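Local coordinates for prolyl oligopeptidase (Novosphingobium capsulatum, PDB 1YR2), which probably cleaves oligopeptides on the carboxyl side of proline, and far less readily of alanine, as a serine endopeptidase of the prolyl oligopeptidase family, at residues R606-Q609 and G613-W616. Residues are numbered along the deposited sequence; the frame is centred on the assembly and turned at random.
Sequences RFDQ and GRYW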
loop_
_atom_site.group_PDB
_atom_site.type_symbol
_atom_site.label_atom_id
_atom_site.label_comp_id
_atom_site.label_asym_id
_atom_site.label_seq_id
_atom_site.Cartn_x
_atom_site.Cartn_y
_atom_site.Cartn_z
ATOM N N ARG A 606 -15.977 -18.758 16.355
ATOM C CA ARG A 606 -17.153 -18.571 15.523
ATOM C C ARG A 606 -16.920 -17.679 14.287
ATOM O O ARG A 606 -17.877 -17.290 13.614
ATOM C CB ARG A 606 -18.287 -17.996 16.385
ATOM C CG ARG A 606 -18.843 -18.981 17.387
ATOM C CD ARG A 606 -19.897 -18.390 18.297
ATOM N NE ARG A 606 -21.078 -17.928 17.557
ATOM C CZ ARG A 606 -21.989 -18.721 17.025
ATOM N NH1 ARG A 606 -21.901 -20.035 17.101
ATOM N NH2 ARG A 606 -23.015 -18.199 16.400
ATOM N N PHE A 607 -15.677 -17.366 13.967
ATOM C CA PHE A 607 -15.372 -16.393 12.891
ATOM C C PHE A 607 -15.881 -16.860 11.526
ATOM O O PHE A 607 -16.335 -16.053 10.702
ATOM C CB PHE A 607 -13.871 -16.110 12.804
ATOM C CG PHE A 607 -13.081 -17.252 12.262
ATOM C CD1 PHE A 607 -12.942 -17.410 10.904
ATOM C CD2 PHE A 607 -12.461 -18.163 13.095
ATOM C CE1 PHE A 607 -12.237 -18.454 10.384
ATOM C CE2 PHE A 607 -11.767 -19.203 12.575
ATOM C CZ PHE A 607 -11.684 -19.365 11.200
ATOM N N ASP A 608 -15.891 -18.161 11.335
ATOM C CA ASP A 608 -16.347 -18.738 10.079
ATOM C C ASP A 608 -17.870 -18.892 9.929
ATOM O O ASP A 608 -18.331 -19.401 8.910
ATOM C CB ASP A 608 -15.639 -20.049 9.822
ATOM C CG ASP A 608 -16.108 -21.166 10.730
ATOM O OD1 ASP A 608 -16.541 -20.920 11.894
ATOM O OD2 ASP A 608 -16.005 -22.341 10.355
ATOM N N GLN A 609 -18.634 -18.441 10.923
ATOM C CA GLN A 609 -20.093 -18.472 10.883
ATOM C C GLN A 609 -20.658 -17.235 10.227
ATOM O O GLN A 609 -21.861 -17.128 10.079
ATOM C CB GLN A 609 -20.695 -18.521 12.295
ATOM C CG GLN A 609 -20.070 -19.556 13.240
ATOM C CD GLN A 609 -20.760 -20.893 13.235
ATOM O OE1 GLN A 609 -21.698 -21.107 12.489
ATOM N NE2 GLN A 609 -20.299 -21.798 14.090
ATOM N N GLY A 613 -16.075 -14.757 6.684
ATOM C CA GLY A 613 -15.035 -15.190 7.579
ATOM C C GLY A 613 -14.569 -16.591 7.256
ATOM O O GLY A 613 -13.449 -16.984 7.622
ATOM N N ARG A 614 -15.410 -17.360 6.574
ATOM C CA ARG A 614 -15.011 -18.721 6.175
ATOM C C ARG A 614 -13.753 -18.755 5.285
ATOM O O ARG A 614 -12.993 -19.744 5.274
ATOM C CB ARG A 614 -16.182 -19.447 5.527
ATOM C CG ARG A 614 -15.954 -20.948 5.288
ATOM C CD ARG A 614 -15.466 -21.800 6.486
ATOM N NE ARG A 614 -15.211 -23.195 6.093
ATOM C CZ ARG A 614 -15.124 -24.216 6.940
ATOM N NH1 ARG A 614 -15.252 -24.009 8.247
ATOM N NH2 ARG A 614 -14.899 -25.456 6.468
ATOM N N TYR A 615 -13.466 -17.678 4.575
ATOM C CA TYR A 615 -12.256 -17.585 3.755
ATOM C C TYR A 615 -10.986 -17.489 4.634
ATOM O O TYR A 615 -9.905 -17.771 4.185
ATOM C CB TYR A 615 -12.352 -16.406 2.730
ATOM C CG TYR A 615 -13.272 -16.729 1.596
ATOM C CD1 TYR A 615 -12.857 -17.600 0.606
ATOM C CD2 TYR A 615 -14.583 -16.256 1.550
ATOM C CE1 TYR A 615 -13.666 -17.962 -0.394
ATOM C CE2 TYR A 615 -15.427 -16.619 0.517
ATOM C CZ TYR A 615 -14.957 -17.500 -0.449
ATOM O OH TYR A 615 -15.730 -17.908 -1.531
ATOM N N TRP A 616 -11.125 -17.138 5.890
ATOM C CA TRP A 616 -9.951 -16.966 6.747
ATOM C C TRP A 616 -9.393 -18.248 7.338
ATOM O O TRP A 616 -8.382 -18.179 8.027
ATOM C CB TRP A 616 -10.277 -16.027 7.892
ATOM C CG TRP A 616 -10.733 -14.716 7.434
ATOM C CD1 TRP A 616 -10.462 -14.099 6.253
ATOM C CD2 TRP A 616 -11.567 -13.845 8.165
ATOM N NE1 TRP A 616 -11.097 -12.878 6.206
ATOM C CE2 TRP A 616 -11.782 -12.699 7.373
ATOM C CE3 TRP A 616 -12.179 -13.917 9.419
ATOM C CZ2 TRP A 616 -12.583 -11.653 7.787
ATOM C CZ3 TRP A 616 -13.002 -12.851 9.826
ATOM C CH2 TRP A 616 -13.181 -11.757 9.028
#
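Arg614 NH1 donates a hydrogen bond of 2.8 Å to Asp608 OD2, within a salt bridge. The bond is bent, with an N-H...O angle of 134°. OD2 receives it on its anti lone pair, the one away from OD1, and lies close to the guanidinium plane. Carboxylate and guanidinium are nearly coplanar, their planes 21° apart. The two side chains extend alongside each other, and Arg614 CD packs 3.8 Å from Asp608 CB. Arg614 reaches this position with CG anti to the backbone N (chi1 -170°) and a bend at chi2 that turns the chain alongside Asp608. Arg614 NH2 forms a second salt bridge, to Glu624, so the guanidinium joins two acids. A serine in place of Asp608 would probably leave Arg614 NH1 without its carboxylate mate on this side and let the guanidinium turn more easily. Residues 607-609 and 613-616 are short 3-10 segments in the loop between strand 594-598 and helix 617-620 of the alpha/beta-hydrolase domain. On the more buried side, Gly613 O meets the edge of the Phe607 ring near its plane, 3.3 Å from CD1. Gly613 O also accepts a backbone hydrogen bond from Trp616 N at 2.9 Å. Phe607 CD1 also touches Trp616 CE3 at 3.9 Å, and the two side chains pass one another heading opposite ways. Tyr620 packs edge-to-face with Phe607, and Phe498 meets the Trp616 ring. Between the two backbones, Gly613 CA makes a CA-H...O contact of 3.5 Å with Phe607 O.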